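Local coordinates for protein botulinum neurotoxin type C1 (Clostridium botulinum, PDB 3N7K) that probably targets neurons by binding gangliosides such as GD1b through its receptor-binding domain, the part of the toxin's heavy chain that this structure contains, at residues F143-T148 / M155-N160; R264-N269 / L399-K404; E374-I379 / G406-L411; S86-Y91 / I105-N110; E279-I284 / M307-K312. All coordinates share one frame; numbering follows the deposited sequence.

Contact 1. Residues F143-T148 / M155-N160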
# COMPACT_ATOMS: atom_id res chain seq x y z
N PHE A 143 -1.94 -1.01 4.72
CA PHE A 143 -0.87 -1.57 5.52
C PHE A 143 -1.46 -2.39 6.65
O PHE A 143 -2.55 -2.10 7.16
CB PHE A 143 0.09 -0.49 6.05
CG PHE A 143 -0.57 0.63 6.76
CD1 PHE A 143 -0.40 0.80 8.14
CD2 PHE A 143 -1.32 1.58 6.06
CE1 PHE A 143 -0.96 1.89 8.80
CE2 PHE A 143 -1.88 2.68 6.72
CZ PHE A 143 -1.70 2.83 8.10
N PHE A 144 -0.75 -3.45 7.00
CA PHE A 144 -1.15 -4.37 8.04
C PHE A 144 -0.51 -3.93 9.35
O PHE A 144 0.70 -3.79 9.45
CB PHE A 144 -0.69 -5.79 7.66
CG PHE A 144 -1.07 -6.85 8.65
CD1 PHE A 144 -2.40 -7.25 8.80
CD2 PHE A 144 -0.09 -7.48 9.42
CE1 PHE A 144 -2.75 -8.25 9.71
CE2 PHE A 144 -0.44 -8.49 10.33
CZ PHE A 144 -1.77 -8.87 10.47
N VAL A 145 -1.34 -3.68 10.35
CA VAL A 145 -0.88 -3.25 11.66
C VAL A 145 -0.93 -4.45 12.57
O VAL A 145 -1.63 -5.43 12.29
CB VAL A 145 -1.80 -2.15 12.27
CG1 VAL A 145 -1.35 -1.77 13.67
CG2 VAL A 145 -1.82 -0.94 11.39
N THR A 146 -0.17 -4.37 13.65
CA THR A 146 -0.15 -5.42 14.66
C THR A 146 0.50 -4.85 15.92
O THR A 146 1.66 -4.45 15.92
CB THR A 146 0.65 -6.66 14.23
OG1 THR A 146 0.25 -7.08 12.92
CG2 THR A 146 0.35 -7.80 15.21
N VAL A 147 -0.30 -4.82 16.98
CA VAL A 147 0.12 -4.31 18.27
C VAL A 147 0.19 -5.47 19.25
O VAL A 147 -0.74 -6.29 19.32
CB VAL A 147 -0.90 -3.33 18.82
CG1 VAL A 147 -0.66 -3.11 20.30
CG2 VAL A 147 -0.81 -2.03 18.08
N THR A 148 1.28 -5.56 19.99
CA THR A 148 1.39 -6.62 20.97
C THR A 148 1.59 -6.00 22.34
O THR A 148 2.29 -4.99 22.48
CB THR A 148 2.55 -7.57 20.64
OG1 THR A 148 3.79 -6.85 20.72
CG2 THR A 148 2.36 -8.15 19.25
N MET A 155 5.52 -3.57 25.07
CA MET A 155 4.39 -3.17 24.25
C MET A 155 5.04 -2.75 22.93
O MET A 155 5.95 -1.92 22.92
CB MET A 155 3.70 -1.98 24.91
CG MET A 155 2.87 -1.09 23.99
SD MET A 155 2.47 0.46 24.83
CE MET A 155 0.70 0.32 25.02
N LYS A 156 4.59 -3.34 21.82
CA LYS A 156 5.16 -2.99 20.52
C LYS A 156 4.15 -2.93 19.41
O LYS A 156 3.02 -3.41 19.53
CB LYS A 156 6.28 -3.96 20.12
CG LYS A 156 6.59 -5.06 21.11
CD LYS A 156 7.87 -5.76 20.68
CE LYS A 156 8.25 -6.91 21.61
NZ LYS A 156 7.23 -8.00 21.62
N ILE A 157 4.56 -2.34 18.30
CA ILE A 157 3.69 -2.21 17.15
C ILE A 157 4.47 -2.54 15.88
O ILE A 157 5.62 -2.13 15.74
CB ILE A 157 3.08 -0.78 17.06
CG1 ILE A 157 2.24 -0.66 15.79
CG2 ILE A 157 4.19 0.26 17.09
CD1 ILE A 157 1.42 0.61 15.73
N TYR A 158 3.84 -3.28 14.97
CA TYR A 158 4.46 -3.65 13.70
C TYR A 158 3.64 -3.16 12.52
O TYR A 158 2.41 -3.17 12.57
CB TYR A 158 4.56 -5.17 13.56
CG TYR A 158 5.19 -5.91 14.71
CD1 TYR A 158 6.33 -6.68 14.52
CD2 TYR A 158 4.63 -5.88 15.98
CE1 TYR A 158 6.90 -7.41 15.56
CE2 TYR A 158 5.19 -6.60 17.03
CZ TYR A 158 6.32 -7.37 16.80
OH TYR A 158 6.88 -8.11 17.81
N ILE A 159 4.30 -2.72 11.46
CA ILE A 159 3.58 -2.33 10.27
C ILE A 159 4.13 -3.24 9.19
O ILE A 159 5.32 -3.21 8.88
CB ILE A 159 3.80 -0.84 9.88
CG1 ILE A 159 2.67 0.03 10.45
CG2 ILE A 159 3.76 -0.67 8.36
CD1 ILE A 159 2.50 -0.07 11.92
N ASN A 160 3.26 -4.08 8.65
CA ASN A 160 3.59 -5.02 7.60
C ASN A 160 4.65 -6.06 7.98
O ASN A 160 5.58 -6.33 7.23
CB ASN A 160 4.03 -4.25 6.34
CG ASN A 160 2.88 -3.44 5.71
OD1 ASN A 160 1.78 -3.95 5.50
ND2 ASN A 160 3.16 -2.17 5.40
O HOH W 1 5.36 -9.08 19.46
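The ring of Tyr158 turns an edge to the strand opposite, where Thr146 O lies close to the ring plane, 3.3 Å from CD2. Further along the same ring Thr148 OG1 is again near the plane, and the methyl CG2 of Thr148 approaches CE2 at about a right angle between the two side chains. The other ring in reach, Phe143, is met obliquely by Ile159, whose CG1 stands 3.9 Å from CD1. These groups belong to the antiparallel hairpin 143-150/154-159 of the concanavalin-like beta sandwich. Tyr158, Thr146, Thr148 and Lys156 share one face of the sheet, where helix 217-226 reaches Thr146 and Tyr158; Val145, Val147, Ile157 and Ile159 share the other, where Val145 packs on Leu112 of strand 111-117. There Val147 CG2 packs on Ile157 CG1 at 4.1 Å.

Paired backbone bonds close the hairpin at Thr148-Lys156 and Thr146-Tyr158, although Thr146 N to Tyr158 O is weak. Where the second strand ends, the side chain of Asn160 takes over the role of a backbone carbonyl: its OD1 accepts from Phe144 N at 3.0 Å in an almost straight bond (178°), with the donor above the amide plane. CG of Asn160 sits beside its own N (chi1 -66°), which brings OD1 back to the partner strand. At the opposite end one water joins Thr148 OG1, at 3.0 Å, to Lys156 NZ, from which it accepts at 3.1 Å.

Contact 2. Residues R264-N269 / L399-K404; sequences RQIVFN and LVPTVK
Phe268 overlaps Pro401 at an oblique angle, its CE1 lying 3.4 Å from the ring carbon CD of the proline. This is a joint inside the beta-trefoil half of the receptor-binding domain: the hairpin 257-261/266-270 meets strand 396-404, which itself runs between strands 333-340 and 376-387. Strands 266-269 and 399-404 run at 134° to each other, well short of antiparallel, and a single backbone bond connects them, from Phe268 N to Leu399 O at 2.9 Å. The same carbonyl oxygen also stands at the edge of the Phe268 ring, close to its plane, as does Val400 CA. With chi1 at -76°, CG of Phe268 lies beside its own N, and this carries the ring past the Leu399 carbonyl to the proline.

Pro401 is gripped from a second direction by Ile266. The branch CG2 of Ile266 comes within 3.7 Å of Pro401 CG, the two side chains crossing at about a right angle, while Ile266 O faces Pro401 CD. Behind them Val267, whose side chain starts away from the strand, still touches it through one methyl, CG1 on Val400 CG1. Met259 packs on Ile266 and Phe268, Leu338 on Ile266, and Ile382 on Phe268 and Leu399; all seven touching residues of the two segments are buried. Ile266 O also lies close to the methyl CG1 of Val400, at 3.1 Å.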
# COMPACT_ATOMS: atom_id res chain seq x y z
N ARG A 264 8.82 10.23 -29.76
CA ARG A 264 8.53 8.80 -29.63
C ARG A 264 9.38 8.16 -28.53
O ARG A 264 9.39 6.94 -28.38
CB ARG A 264 8.79 8.08 -30.96
CG ARG A 264 7.54 7.63 -31.70
CD ARG A 264 7.97 6.69 -32.82
NE ARG A 264 6.87 5.96 -33.46
CZ ARG A 264 7.04 4.86 -34.18
NH1 ARG A 264 6.01 4.24 -34.74
NH2 ARG A 264 8.26 4.35 -34.33
N GLN A 265 10.11 8.98 -27.78
CA GLN A 265 10.96 8.48 -26.70
C GLN A 265 10.41 8.86 -25.34
O GLN A 265 10.16 10.04 -25.09
CB GLN A 265 12.38 9.02 -26.83
CG GLN A 265 13.21 8.87 -25.54
CD GLN A 265 13.34 7.42 -25.05
OE1 GLN A 265 13.31 7.16 -23.85
NE2 GLN A 265 13.49 6.49 -25.99
N ILE A 266 10.25 7.88 -24.47
CA ILE A 266 9.74 8.13 -23.13
C ILE A 266 10.79 8.77 -22.24
O ILE A 266 11.89 8.25 -22.09
CB ILE A 266 9.28 6.84 -22.43
CG1 ILE A 266 8.21 6.15 -23.27
CG2 ILE A 266 8.76 7.17 -21.03
CD1 ILE A 266 7.00 7.00 -23.55
N VAL A 267 10.42 9.91 -21.67
CA VAL A 267 11.29 10.67 -20.78
C VAL A 267 10.60 10.89 -19.44
O VAL A 267 9.38 10.79 -19.34
CB VAL A 267 11.66 12.05 -21.40
CG1 VAL A 267 12.30 11.85 -22.76
CG2 VAL A 267 10.42 12.93 -21.50
N PHE A 268 11.38 11.19 -18.41
CA PHE A 268 10.80 11.46 -17.09
C PHE A 268 11.08 12.90 -16.67
O PHE A 268 12.24 13.32 -16.56
CB PHE A 268 11.36 10.49 -16.04
CG PHE A 268 10.79 9.10 -16.12
CD1 PHE A 268 11.55 8.04 -16.62
CD2 PHE A 268 9.49 8.84 -15.68
CE1 PHE A 268 11.03 6.75 -16.66
CE2 PHE A 268 8.96 7.56 -15.71
CZ PHE A 268 9.73 6.51 -16.20
N ASN A 269 10.02 13.66 -16.44
CA ASN A 269 10.16 15.05 -16.04
C ASN A 269 9.80 15.24 -14.58
O ASN A 269 9.16 14.37 -13.98
CB ASN A 269 9.25 15.95 -16.89
CG ASN A 269 9.51 15.79 -18.36
OD1 ASN A 269 10.66 15.79 -18.80
ND2 ASN A 269 8.45 15.65 -19.15
N LEU A 399 16.46 11.58 -18.41
CA LEU A 399 16.25 10.44 -17.53
C LEU A 399 15.16 9.64 -18.24
O LEU A 399 14.05 10.15 -18.45
CB LEU A 399 15.78 10.89 -16.15
CG LEU A 399 15.69 9.76 -15.12
CD1 LEU A 399 17.07 9.17 -14.88
CD2 LEU A 399 15.09 10.29 -13.85
N VAL A 400 15.48 8.41 -18.61
CA VAL A 400 14.52 7.60 -19.34
C VAL A 400 14.50 6.12 -18.95
O VAL A 400 15.48 5.57 -18.44
CB VAL A 400 14.78 7.70 -20.87
CG1 VAL A 400 14.71 9.16 -21.33
CG2 VAL A 400 16.15 7.14 -21.21
N PRO A 401 13.36 5.46 -19.18
CA PRO A 401 13.23 4.04 -18.86
C PRO A 401 14.18 3.23 -19.73
O PRO A 401 14.42 3.59 -20.88
CB PRO A 401 11.76 3.75 -19.16
CG PRO A 401 11.44 4.71 -20.26
CD PRO A 401 12.12 5.98 -19.77
N THR A 402 14.72 2.15 -19.19
CA THR A 402 15.65 1.32 -19.94
C THR A 402 15.47 -0.14 -19.60
O THR A 402 14.77 -0.50 -18.65
CB THR A 402 17.11 1.65 -19.63
OG1 THR A 402 17.31 1.57 -18.22
CG2 THR A 402 17.49 3.04 -20.13
N VAL A 403 16.12 -0.98 -20.38
CA VAL A 403 16.07 -2.41 -20.16
C VAL A 403 17.49 -2.93 -20.23
O VAL A 403 18.12 -2.90 -21.29
CB VAL A 403 15.23 -3.12 -21.24
CG1 VAL A 403 15.29 -4.63 -21.05
CG2 VAL A 403 13.79 -2.64 -21.19
N LYS A 404 17.99 -3.38 -19.08
CA LYS A 404 19.33 -3.93 -19.02
C LYS A 404 19.20 -5.39 -19.43
O LYS A 404 18.27 -6.09 -19.01
CB LYS A 404 19.89 -3.83 -17.60
CG LYS A 404 21.09 -4.73 -17.37
CD LYS A 404 22.26 -3.99 -16.75
CE LYS A 404 23.48 -4.89 -16.76
NZ LYS A 404 23.77 -5.37 -18.14

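Contact 3. Residues E374-I379 / G406-L411; sequences ENISGI and GNYASL
The ring of Tyr408 sets one face on Gly378 and turns its edge to the carbonyls of Ile376 and Ser377, and the residue has 95 Å² of its surface buried there. Gly378 C sits 3.8 Å above the ring plane and offset toward the rim. Ser377 contributes its carbonyl and not its side chain: Ser377 O reaches the edge of the ring, near its plane, at 3.4 Å from CE2. Farther out the hydroxyl OH comes to 3.6 Å from Ile376 O, a contact that ends the ring's run along the strand. The first torsion of Tyr408 (chi1 55°) places CG between the backbone N and the carbonyl carbon, turning the ring toward Gly378 and the Ser377 carbonyl.

At the root of the ring Ile379 is the main partner. Its branch methyl CG2 presses on Tyr408 CB at 3.5 Å, the side chains crossing at about a right angle, and the same methyl touches Leu411 CD1 more loosely. In the beta-trefoil, this contact lays the loop that follows strand 396-404 against residues 376-379; Ile379 also meets Leu412 and Thr417 there. Ser377 CB is directed away from residues 406-411, and OG makes weak hydrogen bonds to Gln405 NE2 and Lys368 O. A turn in which Leu411 N donates to Tyr408 O at 2.9 Å brings Leu411 to Ile379, the two side chains crossing at a slant.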
# COMPACT_ATOMS: atom_id res chain seq x y z
N GLU A 374 9.53 -18.14 -21.88
CA GLU A 374 10.42 -19.18 -21.40
C GLU A 374 11.85 -18.66 -21.57
O GLU A 374 12.82 -19.38 -21.33
CB GLU A 374 10.19 -20.49 -22.15
CG GLU A 374 11.10 -20.76 -23.34
CD GLU A 374 11.09 -22.23 -23.76
OE1 GLU A 374 11.82 -22.58 -24.71
OE2 GLU A 374 10.35 -23.03 -23.13
N ASN A 375 11.96 -17.40 -21.98
CA ASN A 375 13.24 -16.73 -22.16
C ASN A 375 13.14 -15.27 -21.72
O ASN A 375 12.52 -14.45 -22.39
CB ASN A 375 13.68 -16.77 -23.63
CG ASN A 375 14.75 -15.72 -23.96
OD1 ASN A 375 14.53 -14.52 -23.80
ND2 ASN A 375 15.91 -16.18 -24.42
N ILE A 376 13.74 -14.97 -20.58
CA ILE A 376 13.76 -13.61 -20.07
C ILE A 376 15.18 -13.10 -20.33
O ILE A 376 16.14 -13.65 -19.81
CB ILE A 376 13.47 -13.59 -18.56
CG1 ILE A 376 12.23 -14.44 -18.25
CG2 ILE A 376 13.24 -12.18 -18.10
CD1 ILE A 376 10.96 -14.01 -18.97
N SER A 377 15.29 -12.04 -21.13
CA SER A 377 16.59 -11.49 -21.50
C SER A 377 17.15 -10.37 -20.63
O SER A 377 18.38 -10.19 -20.56
CB SER A 377 16.55 -11.00 -22.95
OG SER A 377 15.55 -10.01 -23.13
N GLY A 378 16.27 -9.62 -19.97
CA GLY A 378 16.73 -8.52 -19.14
C GLY A 378 15.69 -7.99 -18.18
O GLY A 378 14.63 -8.61 -18.00
N ILE A 379 15.98 -6.84 -17.55
CA ILE A 379 15.07 -6.21 -16.59
C ILE A 379 14.93 -4.71 -16.87
O ILE A 379 15.81 -4.11 -17.49
CB ILE A 379 15.59 -6.44 -15.15
CG1 ILE A 379 14.56 -5.96 -14.13
CG2 ILE A 379 16.94 -5.76 -14.98
CD1 ILE A 379 14.79 -6.50 -12.73
N GLY A 406 21.91 -8.82 -21.03
CA GLY A 406 23.15 -9.43 -20.62
C GLY A 406 22.81 -10.05 -19.27
O GLY A 406 21.74 -10.66 -19.13
N ASN A 407 23.68 -9.88 -18.28
CA ASN A 407 23.43 -10.42 -16.95
C ASN A 407 22.84 -9.33 -16.07
O ASN A 407 23.55 -8.58 -15.39
CB ASN A 407 24.71 -11.00 -16.34
CG ASN A 407 24.53 -11.41 -14.90
OD1 ASN A 407 23.53 -12.04 -14.54
ND2 ASN A 407 25.50 -11.07 -14.06
N TYR A 408 21.52 -9.25 -16.09
CA TYR A 408 20.79 -8.26 -15.33
C TYR A 408 20.64 -8.68 -13.87
O TYR A 408 20.05 -7.94 -13.07
CB TYR A 408 19.41 -8.09 -15.97
CG TYR A 408 18.67 -9.40 -16.08
CD1 TYR A 408 18.01 -9.95 -14.99
CD2 TYR A 408 18.69 -10.12 -17.28
CE1 TYR A 408 17.38 -11.20 -15.08
CE2 TYR A 408 18.06 -11.37 -17.37
CZ TYR A 408 17.41 -11.90 -16.27
OH TYR A 408 16.82 -13.14 -16.36
N ALA A 409 21.17 -9.86 -13.54
CA ALA A 409 21.09 -10.38 -12.18
C ALA A 409 21.66 -9.39 -11.18
O ALA A 409 21.21 -9.32 -10.04
CB ALA A 409 21.83 -11.72 -12.09
N SER A 410 22.64 -8.62 -11.62
CA SER A 410 23.27 -7.63 -10.76
C SER A 410 22.34 -6.46 -10.32
O SER A 410 22.63 -5.74 -9.36
CB SER A 410 24.52 -7.07 -11.46
OG SER A 410 24.23 -6.71 -12.80
N LEU A 411 21.22 -6.30 -11.03
CA LEU A 411 20.29 -5.22 -10.75
C LEU A 411 19.05 -5.62 -9.97
O LEU A 411 18.33 -4.76 -9.47
CB LEU A 411 19.83 -4.58 -12.06
CG LEU A 411 20.61 -3.45 -12.73
CD1 LEU A 411 20.14 -3.28 -14.17
CD2 LEU A 411 20.42 -2.15 -11.96

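Contact 4. Residues S86-Y91 / I105-N110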
# COMPACT_ATOMS: atom_id res chain seq x y z
N SER A 86 0.41 14.79 5.63
CA SER A 86 1.31 14.98 6.76
C SER A 86 0.94 16.07 7.75
O SER A 86 1.65 16.31 8.71
CB SER A 86 2.72 15.23 6.21
OG SER A 86 2.64 15.90 4.95
N ASN A 87 -0.19 16.72 7.53
CA ASN A 87 -0.61 17.79 8.43
C ASN A 87 -1.85 17.35 9.19
O ASN A 87 -2.20 17.95 10.21
CB ASN A 87 -0.94 19.04 7.63
CG ASN A 87 -2.17 18.86 6.77
OD1 ASN A 87 -3.31 19.01 7.23
ND2 ASN A 87 -1.96 18.49 5.50
N LEU A 88 -2.50 16.31 8.69
CA LEU A 88 -3.73 15.79 9.26
C LEU A 88 -3.97 16.07 10.75
O LEU A 88 -3.06 15.92 11.57
CB LEU A 88 -3.81 14.28 9.02
CG LEU A 88 -5.24 13.75 9.19
CD1 LEU A 88 -6.07 14.19 8.00
CD2 LEU A 88 -5.23 12.23 9.32
N PRO A 89 -5.19 16.50 11.10
CA PRO A 89 -5.48 16.77 12.51
C PRO A 89 -5.70 15.48 13.30
O PRO A 89 -5.74 14.38 12.74
CB PRO A 89 -6.74 17.66 12.45
CG PRO A 89 -7.40 17.23 11.19
CD PRO A 89 -6.22 17.11 10.24
N GLY A 90 -5.84 15.62 14.62
CA GLY A 90 -6.05 14.47 15.47
C GLY A 90 -7.35 13.79 15.13
O GLY A 90 -8.34 14.47 14.80
N TYR A 91 -7.34 12.46 15.22
CA TYR A 91 -8.51 11.64 14.92
C TYR A 91 -8.42 10.33 15.68
O TYR A 91 -7.37 9.69 15.68
CB TYR A 91 -8.55 11.28 13.44
CG TYR A 91 -9.15 12.31 12.52
CD1 TYR A 91 -10.52 12.37 12.32
CD2 TYR A 91 -8.33 13.18 11.80
CE1 TYR A 91 -11.08 13.28 11.41
CE2 TYR A 91 -8.87 14.09 10.90
CZ TYR A 91 -10.24 14.14 10.71
OH TYR A 91 -10.76 15.03 9.80
N ILE A 105 -6.87 3.87 19.49
CA ILE A 105 -6.02 3.98 18.32
C ILE A 105 -6.44 5.18 17.48
O ILE A 105 -7.58 5.27 17.01
CB ILE A 105 -6.08 2.67 17.46
CG1 ILE A 105 -5.54 1.50 18.27
CG2 ILE A 105 -5.25 2.82 16.18
CD1 ILE A 105 -5.66 0.18 17.59
N GLY A 106 -5.50 6.11 17.29
CA GLY A 106 -5.79 7.30 16.51
C GLY A 106 -4.70 7.68 15.53
O GLY A 106 -3.62 7.09 15.51
N ILE A 107 -5.01 8.68 14.70
CA ILE A 107 -4.07 9.20 13.72
C ILE A 107 -3.93 10.70 13.98
O ILE A 107 -4.90 11.37 14.36
CB ILE A 107 -4.57 8.94 12.26
CG1 ILE A 107 -6.01 9.40 12.08
CG2 ILE A 107 -4.46 7.46 11.94
CD1 ILE A 107 -6.65 9.00 10.75
N ILE A 108 -2.73 11.21 13.81
CA ILE A 108 -2.49 12.61 14.05
C ILE A 108 -1.86 13.15 12.77
O ILE A 108 -2.47 13.03 11.72
CB ILE A 108 -1.56 12.78 15.27
CG1 ILE A 108 -1.52 14.24 15.69
CG2 ILE A 108 -0.19 12.22 14.95
CD1 ILE A 108 -2.86 14.76 16.17
N SER A 109 -0.67 13.74 12.83
CA SER A 109 -0.07 14.23 11.60
C SER A 109 0.17 13.01 10.74
O SER A 109 -0.75 12.45 10.15
CB SER A 109 1.24 14.94 11.89
OG SER A 109 1.00 16.09 12.66
N ASN A 110 1.42 12.58 10.66
CA ASN A 110 1.73 11.41 9.88
C ASN A 110 1.92 10.21 10.82
O ASN A 110 2.65 9.27 10.51
CB ASN A 110 3.00 11.65 9.08
CG ASN A 110 4.16 11.98 9.97
OD1 ASN A 110 5.30 11.62 9.65
ND2 ASN A 110 3.90 12.66 11.07
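Leu88 meets the chain around residues 107 to 109 through CB, CG and CD2. Its CB lies 3.3 Å from Ile108 O and somewhat farther from Ser109 O; CG stays near the Ile108 carbonyl; and CD2 reaches past that oxygen to Ile107 CD1 at 3.8 Å, an apolar touch at the tip. This reach follows from CG standing opposite the backbone N (chi1 -162°). The main chains are less well matched here: Leu88 O and Ile108 O, both acceptors, face each other at 3.0 Å, and Leu88 O is met by the CA-H of Ser109, whose own O accepts from Trp84 NE1.

Regular pairing starts only at Tyr91 and Ile107, an antiparallel hydrogen-bonded pair. Ile107 N donates to Tyr91 O at 2.7 Å, while the return bond from Tyr91 N is weak. Beside them Ile107 CG1 packs at 3.4 Å on Tyr91 CB.

The contact thus marks where a loop of the concanavalin-like sandwich becomes a sheet strand: strand 91-93 runs between 102-107 and 180-187, Tyr91 lies on Ile185 of the latter, and Ile107 packs on Leu112 of strand 111-117.

Contact 5. Residues E279-I284 / M307-K312; sequences EGYKII and MTINNK
Tyr281 and Met307 stand at about a right angle, and the thioether comes to the edge of the ring instead of over its face. The sulfur lies 5.1 Å from the ring centroid and 76° off the ring normal, an edge-on Met-aromatic contact. This packing belongs to the beta-trefoil half of the domain, where residues leading into strand 283-287 lie beside residues 307-309, at the end of strand 302-308. Although these strands are neighbours in the sheet, the two segments here meet through side chains, with apolar carbons and sulfur doing most of the touching.

Met307 extends straight from its backbone, CG opposite the N (chi1 -176°), and then bends at chi3, 92°, so that SD lies by Tyr281 CB and the methyl CE returns to the rim of the ring, 3.4 Å from CD1 and near its plane. On its way the chain passes a backbone oxygen, with Met307 CG 3.3 Å from Lys282 O. Ile283 adds a looser touch from farther along the strand, its CD1 at 4.0 Å from Met307 CB and again roughly perpendicular to it.

Ile309 also crosses Tyr281 at about a right angle, but it spreads both branches along one side of the phenol, CG1 and CD1 beside CE1 and CG2 farther out. Tyr260 meets the Tyr281 ring as well, and Met259 and Leu338 pack on Met307. The turn after Ile309 is closed by its N donating to Lys312 O. At the outer end of the phenol, Ile309 CG2 lies 3.3 Å from Tyr281 OH.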
# COMPACT_ATOMS: atom_id res chain seq x y z
N GLU A 279 -0.55 15.04 -13.59
CA GLU A 279 0.44 15.25 -14.64
C GLU A 279 0.66 14.04 -15.57
O GLU A 279 -0.26 13.25 -15.80
CB GLU A 279 1.78 15.63 -14.00
CG GLU A 279 1.78 17.01 -13.38
CD GLU A 279 2.94 17.21 -12.44
OE1 GLU A 279 2.89 16.65 -11.32
OE2 GLU A 279 3.90 17.91 -12.83
N GLY A 280 1.87 13.93 -16.11
CA GLY A 280 2.27 12.86 -17.01
C GLY A 280 1.29 12.10 -17.89
O GLY A 280 0.07 12.29 -17.82
N TYR A 281 1.85 11.24 -18.74
CA TYR A 281 1.07 10.40 -19.64
C TYR A 281 0.70 9.14 -18.88
O TYR A 281 1.45 8.68 -18.01
CB TYR A 281 1.89 10.04 -20.87
CG TYR A 281 1.96 11.14 -21.91
CD1 TYR A 281 2.84 11.06 -22.97
CD2 TYR A 281 1.14 12.26 -21.82
CE1 TYR A 281 2.91 12.07 -23.92
CE2 TYR A 281 1.20 13.27 -22.76
CZ TYR A 281 2.09 13.17 -23.81
OH TYR A 281 2.18 14.20 -24.72
N LYS A 282 -0.45 8.56 -19.21
CA LYS A 282 -0.89 7.37 -18.51
C LYS A 282 -0.53 6.09 -19.27
O LYS A 282 -0.09 6.14 -20.42
CB LYS A 282 -2.40 7.43 -18.27
CG LYS A 282 -2.85 8.68 -17.55
CD LYS A 282 -4.32 8.94 -17.79
CE LYS A 282 -4.68 10.39 -17.47
NZ LYS A 282 -6.09 10.73 -17.86
N ILE A 283 -0.71 4.95 -18.62
CA ILE A 283 -0.38 3.68 -19.22
C ILE A 283 -1.51 2.68 -18.96
O ILE A 283 -2.27 2.82 -18.00
CB ILE A 283 0.95 3.15 -18.61
CG1 ILE A 283 2.07 3.30 -19.63
CG2 ILE A 283 0.82 1.70 -18.16
CD1 ILE A 283 1.86 2.46 -20.85
N ILE A 284 -1.63 1.68 -19.83
CA ILE A 284 -2.62 0.63 -19.64
C ILE A 284 -1.87 -0.67 -19.83
O ILE A 284 -1.07 -0.79 -20.76
CB ILE A 284 -3.80 0.73 -20.63
CG1 ILE A 284 -4.63 1.99 -20.31
CG2 ILE A 284 -4.68 -0.53 -20.52
CD1 ILE A 284 -5.61 2.36 -21.38
N MET A 307 0.40 3.27 -24.48
CA MET A 307 0.39 4.65 -24.04
C MET A 307 -0.24 5.48 -25.12
O MET A 307 0.29 5.60 -26.22
CB MET A 307 1.78 5.19 -23.75
CG MET A 307 1.73 6.60 -23.19
SD MET A 307 3.32 7.21 -22.57
CE MET A 307 3.89 7.99 -24.03
N THR A 308 -1.41 6.03 -24.81
CA THR A 308 -2.15 6.87 -25.73
C THR A 308 -1.69 8.31 -25.50
O THR A 308 -1.83 8.83 -24.40
CB THR A 308 -3.67 6.78 -25.46
OG1 THR A 308 -4.12 5.44 -25.72
CG2 THR A 308 -4.43 7.77 -26.34
N ILE A 309 -1.14 8.94 -26.53
CA ILE A 309 -0.70 10.33 -26.38
C ILE A 309 -1.66 11.31 -27.03
O ILE A 309 -2.67 11.70 -26.42
CB ILE A 309 0.72 10.52 -26.95
CG1 ILE A 309 1.71 9.79 -26.06
CG2 ILE A 309 1.08 12.01 -27.00
CD1 ILE A 309 3.14 10.02 -26.46
N ASN A 310 -1.36 11.74 -28.25
CA ASN A 310 -2.25 12.68 -28.93
C ASN A 310 -3.68 12.19 -28.75
O ASN A 310 -4.47 12.76 -28.01
CB ASN A 310 -1.91 12.75 -30.41
CG ASN A 310 -3.05 13.29 -31.23
OD1 ASN A 310 -3.51 14.42 -31.00
ND2 ASN A 310 -3.52 12.50 -32.19
N ASN A 311 -3.97 11.10 -29.45
CA ASN A 311 -5.26 10.43 -29.41
C ASN A 311 -4.95 9.04 -29.92
O ASN A 311 -5.81 8.16 -29.95
CB ASN A 311 -6.25 11.10 -30.37
CG ASN A 311 -6.83 12.38 -29.80
OD1 ASN A 311 -7.39 12.38 -28.70
ND2 ASN A 311 -6.70 13.47 -30.55
N LYS A 312 -3.70 8.87 -30.32
CA LYS A 312 -3.21 7.60 -30.84
C LYS A 312 -2.67 6.76 -29.70
O LYS A 312 -2.16 7.29 -28.71
CB LYS A 312 -2.12 7.85 -31.88
CG LYS A 312 -2.51 8.87 -32.94
CD LYS A 312 -2.12 8.41 -34.36
CE LYS A 312 -0.62 8.17 -34.53
NZ LYS A 312 -0.11 6.97 -33.80

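Contacts 1 and 4 belong to the concanavalin-like half, their centres about 17 Å apart, and contacts 2, 3 and 5 to the trefoil half. Contacts 1 and 2 are buried; the other three are only partly so. Contact 1 relies on regular backbone pairing, contact 4 on a single bridge at the end of a loop, contact 2 on one backbone bond amid apolar packing, and contacts 3 and 5 on a tyrosine laid against its partner segment. Within the trefoil, contact 2 joins the others: Lys404 N probably donates to Ile379 O of contact 3 at 2.8 Å, and Ile266 CD1 packs on Met307 CE of contact 5.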